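Local coordinates for Nrps/pks (Streptomyces albus, PDB 4OPE), which probably acts as a ketosynthase domain of an AT-less type I polyketide synthase, condensing acyl chains in oxazolomycin assembly, at residues Val12-Arg17 against Gly244-Lys249; Thr101-Leu106 against Ser160-Phe165. All blocks are in the same frame, centred on the assembly; numbering follows the deposited sequence.

Contact 1: Val12-Arg17 against Gly244-Lys249; sequences VGVAGR and GAVLLK
V12 gives its backbone N to L247 O in a nearly linear bond of 2.8 Å, and L247 N returns a bond to G13 O at 3.0 Å, tilted out of that carbonyl's plane. V12 and G13 thus stand together opposite L247, an arrangement consistent with a classic beta bulge, and beyond it the backbones of K249 and V10 are hydrogen-bonded. From V14 onward the pairing is regular: V14 and V246 form a non-hydrogen-bonded pair, V14 CG2 and V246 CG1 4.0 Å apart, and A15 and A245 exchange two backbone bonds. V14 N is satisfied by the carboxylate of D108, and the backbones of V246 and A200 are hydrogen-bonded. G16 and G244 form a second non-hydrogen-bonded pair, CA to CA 4.1 Å. With V12 CG1 anti to the carbonyl carbon (chi1 -55°), V12 CG2 falls between backbone N and carbonyl carbon and meets L247 CD2 at 4.0 Å, while both methyls lie against the crossing K249 chain at CD. With an alanine at V12 both methyls go, and a gap would probably open beside L247, with the aliphatic part of K249 set free to shift. Strand 242-250 lies between 9-17 and 197-204, antiparallel to both; A245 and L247 pack on helix 93-108, and L248, pointing away from 12-17, packs on helix 178-192.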
loop_
_atom_site.group_PDB
_atom_site.type_symbol
_atom_site.label_atom_id
_atom_site.label_comp_id
_atom_site.label_asym_id
_atom_site.label_seq_id
_atom_site.Cartn_x
_atom_site.Cartn_y
_atom_site.Cartn_z
ATOM N N VAL A 12 9.876 14.601 13.402
ATOM C CA VAL A 12 10.184 14.884 14.779
ATOM C C VAL A 12 10.616 13.675 15.567
ATOM O O VAL A 12 10.745 13.764 16.743
ATOM C CB VAL A 12 8.982 15.499 15.491
ATOM C CG1 VAL A 12 8.498 16.718 14.742
ATOM C CG2 VAL A 12 7.859 14.473 15.665
ATOM N N GLY A 13 10.806 12.535 14.944
ATOM C CA GLY A 13 11.418 11.397 15.667
ATOM C C GLY A 13 11.727 10.295 14.690
ATOM O O GLY A 13 11.147 10.234 13.643
ATOM N N VAL A 14 12.626 9.417 15.050
ATOM C CA VAL A 14 12.979 8.294 14.177
ATOM C C VAL A 14 13.411 7.133 15.027
ATOM O O VAL A 14 13.974 7.324 16.105
ATOM C CB VAL A 14 14.113 8.691 13.167
ATOM C CG1 VAL A 14 15.332 9.321 13.882
ATOM C CG2 VAL A 14 14.528 7.527 12.257
ATOM N N ALA A 15 13.191 5.940 14.522
ATOM C CA ALA A 15 13.626 4.739 15.182
ATOM C C ALA A 15 13.826 3.614 14.180
ATOM O O ALA A 15 13.256 3.639 13.096
ATOM C CB ALA A 15 12.602 4.362 16.226
ATOM N N GLY A 16 14.653 2.642 14.520
ATOM C CA GLY A 16 15.034 1.591 13.589
ATOM C C GLY A 16 15.961 0.514 14.124
ATOM O O GLY A 16 16.707 0.748 15.055
ATOM N N ARG A 17 15.888 -0.683 13.552
ATOM C CA ARG A 17 16.918 -1.692 13.733
ATOM C C ARG A 17 17.423 -2.075 12.382
ATOM O O ARG A 17 16.639 -2.284 11.476
ATOM C CB ARG A 17 16.357 -2.938 14.367
ATOM C CG ARG A 17 15.729 -2.677 15.705
ATOM C CD ARG A 17 14.866 -3.837 16.149
ATOM N NE ARG A 17 15.684 -5.028 16.353
ATOM C CZ ARG A 17 15.187 -6.233 16.599
ATOM N NH1 ARG A 17 13.878 -6.414 16.675
ATOM N NH2 ARG A 17 16.006 -7.262 16.749
ATOM N N GLY A 244 12.060 0.410 10.323
ATOM C CA GLY A 244 12.255 1.778 10.613
ATOM C C GLY A 244 11.023 2.599 10.470
ATOM O O GLY A 244 10.136 2.272 9.709
ATOM N N ALA A 245 10.980 3.703 11.216
ATOM C CA ALA A 245 9.856 4.604 11.128
ATOM C C ALA A 245 10.261 6.004 11.552
ATOM O O ALA A 245 11.149 6.180 12.386
ATOM C CB ALA A 245 8.741 4.089 12.016
ATOM N N VAL A 246 9.589 6.984 10.967
ATOM C CA VAL A 246 9.742 8.346 11.349
ATOM C C VAL A 246 8.372 8.873 11.736
ATOM O O VAL A 246 7.316 8.324 11.344
ATOM C CB VAL A 246 10.280 9.198 10.183
ATOM C CG1 VAL A 246 11.690 8.789 9.814
ATOM C CG2 VAL A 246 9.398 9.103 8.956
ATOM N N LEU A 247 8.367 9.979 12.470
ATOM C CA LEU A 247 7.089 10.578 12.927
ATOM C C LEU A 247 6.992 11.959 12.356
ATOM O O LEU A 247 7.926 12.749 12.484
ATOM C CB LEU A 247 6.995 10.616 14.462
ATOM C CG LEU A 247 5.611 11.057 15.002
ATOM C CD1 LEU A 247 4.555 10.035 14.718
ATOM C CD2 LEU A 247 5.650 11.255 16.485
ATOM N N LEU A 248 5.857 12.232 11.729
ATOM C CA LEU A 248 5.664 13.437 10.931
ATOM C C LEU A 248 4.591 14.373 11.498
ATOM O O LEU A 248 3.642 13.932 12.152
ATOM C CB LEU A 248 5.290 13.030 9.518
ATOM C CG LEU A 248 6.283 12.090 8.825
ATOM C CD1 LEU A 248 5.617 11.357 7.670
ATOM C CD2 LEU A 248 7.478 12.876 8.320
ATOM N N LYS A 249 4.758 15.659 11.229
ATOM C CA LYS A 249 3.992 16.735 11.881
ATOM C C LYS A 249 4.089 17.989 11.014
ATOM O O LYS A 249 5.097 18.175 10.342
ATOM C CB LYS A 249 4.661 17.081 13.207
ATOM C CG LYS A 249 3.796 17.168 14.443
ATOM C CD LYS A 249 4.593 16.714 15.646
ATOM C CE LYS A 249 3.737 16.545 16.902
ATOM N NZ LYS A 249 4.276 15.436 17.765
#

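Contact 2: Thr101-Leu106 against Ser160-Phe165; sequences TVWHLL and SYFFDF
F165 N bonds back to S160 O at 2.8 Å, and D164 N closes a longer bond to Y161 O; with the positive phi of D164 (61°) they make a Schellman motif at the end of helix 152-163. The turn brings the F165 ring face against F163, whose CB sits over its centre. Both rings then meet helix 93-108 without any hydrogen bond crossing the contact. F163 is the hub. V102 CG1, anti to its own backbone N (chi1 177°), lies over one face of the F163 ring in a CH-pi contact, 3.8 Å from the centroid, and F162 CD2 lies over the opposite face. The same methyl also reaches the edge of the F165 ring, V102 CG1 lying 4.3 Å from F165 CE2, and valine suits the place as a short, compact apolar side chain. L106 slides past F163 in the opposite direction, its CD2 reaching F163 CD2 and, at 4.1 Å, the edge of F165 at CZ. W103 swings its indole out to F163, the planes inclined at 45° and the six-membered ring's centroid 6.0 Å from that of F163. The same indole meets F162, its CZ3 4.0 Å from F162 CE2. R113 makes a cation-pi contact with F162 and bonds to its carbonyl oxygen, while D164 OD1 is bonded to A275 N of the second subunit. The whole is an aromatic cluster between two helices of a thiolase-fold ketosynthase, joining the helix against the central sheet to one that reaches the dimer interface.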
loop_
_atom_site.group_PDB
_atom_site.type_symbol
_atom_site.label_atom_id
_atom_site.label_comp_id
_atom_site.label_asym_id
_atom_site.label_seq_id
_atom_site.Cartn_x
_atom_site.Cartn_y
_atom_site.Cartn_z
ATOM N N THR A 101 9.129 -1.064 16.954
ATOM C CA THR A 101 9.682 0.107 16.306
ATOM C C THR A 101 8.807 1.312 16.532
ATOM O O THR A 101 9.276 2.376 16.914
ATOM C CB THR A 101 9.827 -0.161 14.810
ATOM O OG1 THR A 101 10.781 -1.217 14.632
ATOM C CG2 THR A 101 10.250 1.082 14.050
ATOM N N VAL A 102 7.511 1.167 16.375
ATOM C CA VAL A 102 6.648 2.333 16.589
ATOM C C VAL A 102 6.701 2.805 18.022
ATOM O O VAL A 102 6.757 4.012 18.288
ATOM C CB VAL A 102 5.216 2.097 16.129
ATOM C CG1 VAL A 102 4.357 3.307 16.439
ATOM C CG2 VAL A 102 5.234 1.853 14.628
ATOM N N TRP A 103 6.721 1.860 18.947
ATOM C CA TRP A 103 6.885 2.216 20.356
ATOM C C TRP A 103 8.156 3.050 20.526
ATOM O O TRP A 103 8.125 4.119 21.164
ATOM C CB TRP A 103 6.972 0.989 21.271
ATOM C CG TRP A 103 6.956 1.412 22.699
ATOM C CD1 TRP A 103 8.028 1.693 23.500
ATOM C CD2 TRP A 103 5.786 1.656 23.493
ATOM N NE1 TRP A 103 7.600 2.088 24.760
ATOM C CE2 TRP A 103 6.230 2.091 24.779
ATOM C CE3 TRP A 103 4.413 1.552 23.247
ATOM C CZ2 TRP A 103 5.344 2.436 25.795
ATOM C CZ3 TRP A 103 3.524 1.881 24.272
ATOM C CH2 TRP A 103 3.994 2.313 25.527
ATOM N N HIS A 104 9.279 2.579 19.970
ATOM C CA HIS A 104 10.508 3.305 20.150
ATOM C C HIS A 104 10.501 4.634 19.413
ATOM O O HIS A 104 11.111 5.591 19.881
ATOM C CB HIS A 104 11.685 2.475 19.753
ATOM C CG HIS A 104 11.952 1.342 20.685
ATOM N ND1 HIS A 104 12.345 0.098 20.250
ATOM C CD2 HIS A 104 11.891 1.268 22.032
ATOM C CE1 HIS A 104 12.522 -0.698 21.287
ATOM N NE2 HIS A 104 12.266 -0.005 22.383
ATOM N N LEU A 105 9.790 4.716 18.303
ATOM C CA LEU A 105 9.648 5.986 17.612
ATOM C C LEU A 105 9.012 7.047 18.529
ATOM O O LEU A 105 9.476 8.226 18.587
ATOM C CB LEU A 105 8.777 5.805 16.350
ATOM C CG LEU A 105 8.212 7.027 15.624
ATOM C CD1 LEU A 105 9.417 7.807 15.151
ATOM C CD2 LEU A 105 7.354 6.673 14.417
ATOM N N LEU A 106 7.939 6.672 19.230
ATOM C CA LEU A 106 7.250 7.655 20.055
ATOM C C LEU A 106 8.172 8.125 21.166
ATOM O O LEU A 106 8.258 9.321 21.466
ATOM C CB LEU A 106 5.983 7.081 20.590
ATOM C CG LEU A 106 4.720 7.369 19.785
ATOM C CD1 LEU A 106 4.880 7.514 18.284
ATOM C CD2 LEU A 106 3.691 6.325 20.132
ATOM N N SER A 160 -2.160 0.718 14.381
ATOM C CA SER A 160 -3.236 1.662 14.568
ATOM C C SER A 160 -4.118 1.312 15.803
ATOM O O SER A 160 -4.530 2.189 16.553
ATOM C CB SER A 160 -4.068 1.797 13.288
ATOM O OG SER A 160 -3.337 2.490 12.279
ATOM N N TYR A 161 -4.357 0.023 16.014
ATOM C CA TYR A 161 -5.210 -0.439 17.067
ATOM C C TYR A 161 -4.570 -0.179 18.424
ATOM O O TYR A 161 -5.140 0.479 19.283
ATOM C CB TYR A 161 -5.446 -1.910 16.900
ATOM C CG TYR A 161 -6.000 -2.544 18.117
ATOM C CD1 TYR A 161 -7.321 -2.286 18.506
ATOM C CD2 TYR A 161 -5.234 -3.408 18.880
ATOM C CE1 TYR A 161 -7.865 -2.871 19.630
ATOM C CE2 TYR A 161 -5.747 -3.979 20.027
ATOM C CZ TYR A 161 -7.066 -3.714 20.407
ATOM O OH TYR A 161 -7.608 -4.303 21.537
ATOM N N PHE A 162 -3.361 -0.671 18.588
ATOM C CA PHE A 162 -2.673 -0.640 19.839
ATOM C C PHE A 162 -2.298 0.752 20.274
ATOM O O PHE A 162 -2.271 1.025 21.449
ATOM C CB PHE A 162 -1.410 -1.499 19.768
ATOM C CG PHE A 162 -0.630 -1.526 21.041
ATOM C CD1 PHE A 162 -1.044 -2.313 22.120
ATOM C CD2 PHE A 162 0.507 -0.750 21.188
ATOM C CE1 PHE A 162 -0.315 -2.351 23.292
ATOM C CE2 PHE A 162 1.236 -0.768 22.370
ATOM C CZ PHE A 162 0.827 -1.579 23.420
ATOM N N PHE A 163 -1.944 1.630 19.362
ATOM C CA PHE A 163 -1.542 2.990 19.761
ATOM C C PHE A 163 -2.682 3.981 19.686
ATOM O O PHE A 163 -2.493 5.167 19.966
ATOM C CB PHE A 163 -0.424 3.486 18.834
ATOM C CG PHE A 163 0.859 2.782 19.042
ATOM C CD1 PHE A 163 1.111 1.588 18.427
ATOM C CD2 PHE A 163 1.822 3.323 19.868
ATOM C CE1 PHE A 163 2.333 0.943 18.629
ATOM C CE2 PHE A 163 3.033 2.667 20.079
ATOM C CZ PHE A 163 3.276 1.465 19.473
ATOM N N ASP A 164 -3.846 3.490 19.279
ATOM C CA ASP A 164 -5.033 4.280 19.098
ATOM C C ASP A 164 -4.836 5.361 18.062
ATOM O O ASP A 164 -5.023 6.557 18.322
ATOM C CB ASP A 164 -5.504 4.849 20.438
ATOM C CG ASP A 164 -6.976 5.312 20.416
ATOM O OD1 ASP A 164 -7.694 5.082 19.412
ATOM O OD2 ASP A 164 -7.410 5.960 21.399
ATOM N N PHE A 165 -4.418 4.938 16.883
ATOM C CA PHE A 165 -4.236 5.867 15.781
ATOM C C PHE A 165 -5.412 5.718 14.815
ATOM O O PHE A 165 -5.571 4.682 14.150
ATOM C CB PHE A 165 -2.895 5.606 15.068
ATOM C CG PHE A 165 -1.673 5.912 15.893
ATOM C CD1 PHE A 165 -1.724 6.802 16.954
ATOM C CD2 PHE A 165 -0.459 5.310 15.584
ATOM C CE1 PHE A 165 -0.603 7.070 17.702
ATOM C CE2 PHE A 165 0.664 5.585 16.303
ATOM C CZ PHE A 165 0.598 6.458 17.377
#

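The centres of contacts 1 and 2 lie 11 Å apart, and L105 of helix 93-108 joins them: turned from the aromatic cluster, its CD1 is 3.3 Å from G13 O and its CD2 3.5 Å from V246 O. A15 CB also approaches L105 N at 3.5 Å, consistent with G13 carrying no side chain and A15 only a methyl on the face toward the helix. Contact 1 is thus the sheet core and contact 2 the next layer outward, towards the second subunit. Contact 1 also backs, through L248, onto helix 178-192, which in ketosynthases of this family probably follows the nucleophilic cysteine; neither contact itself supplies that residue.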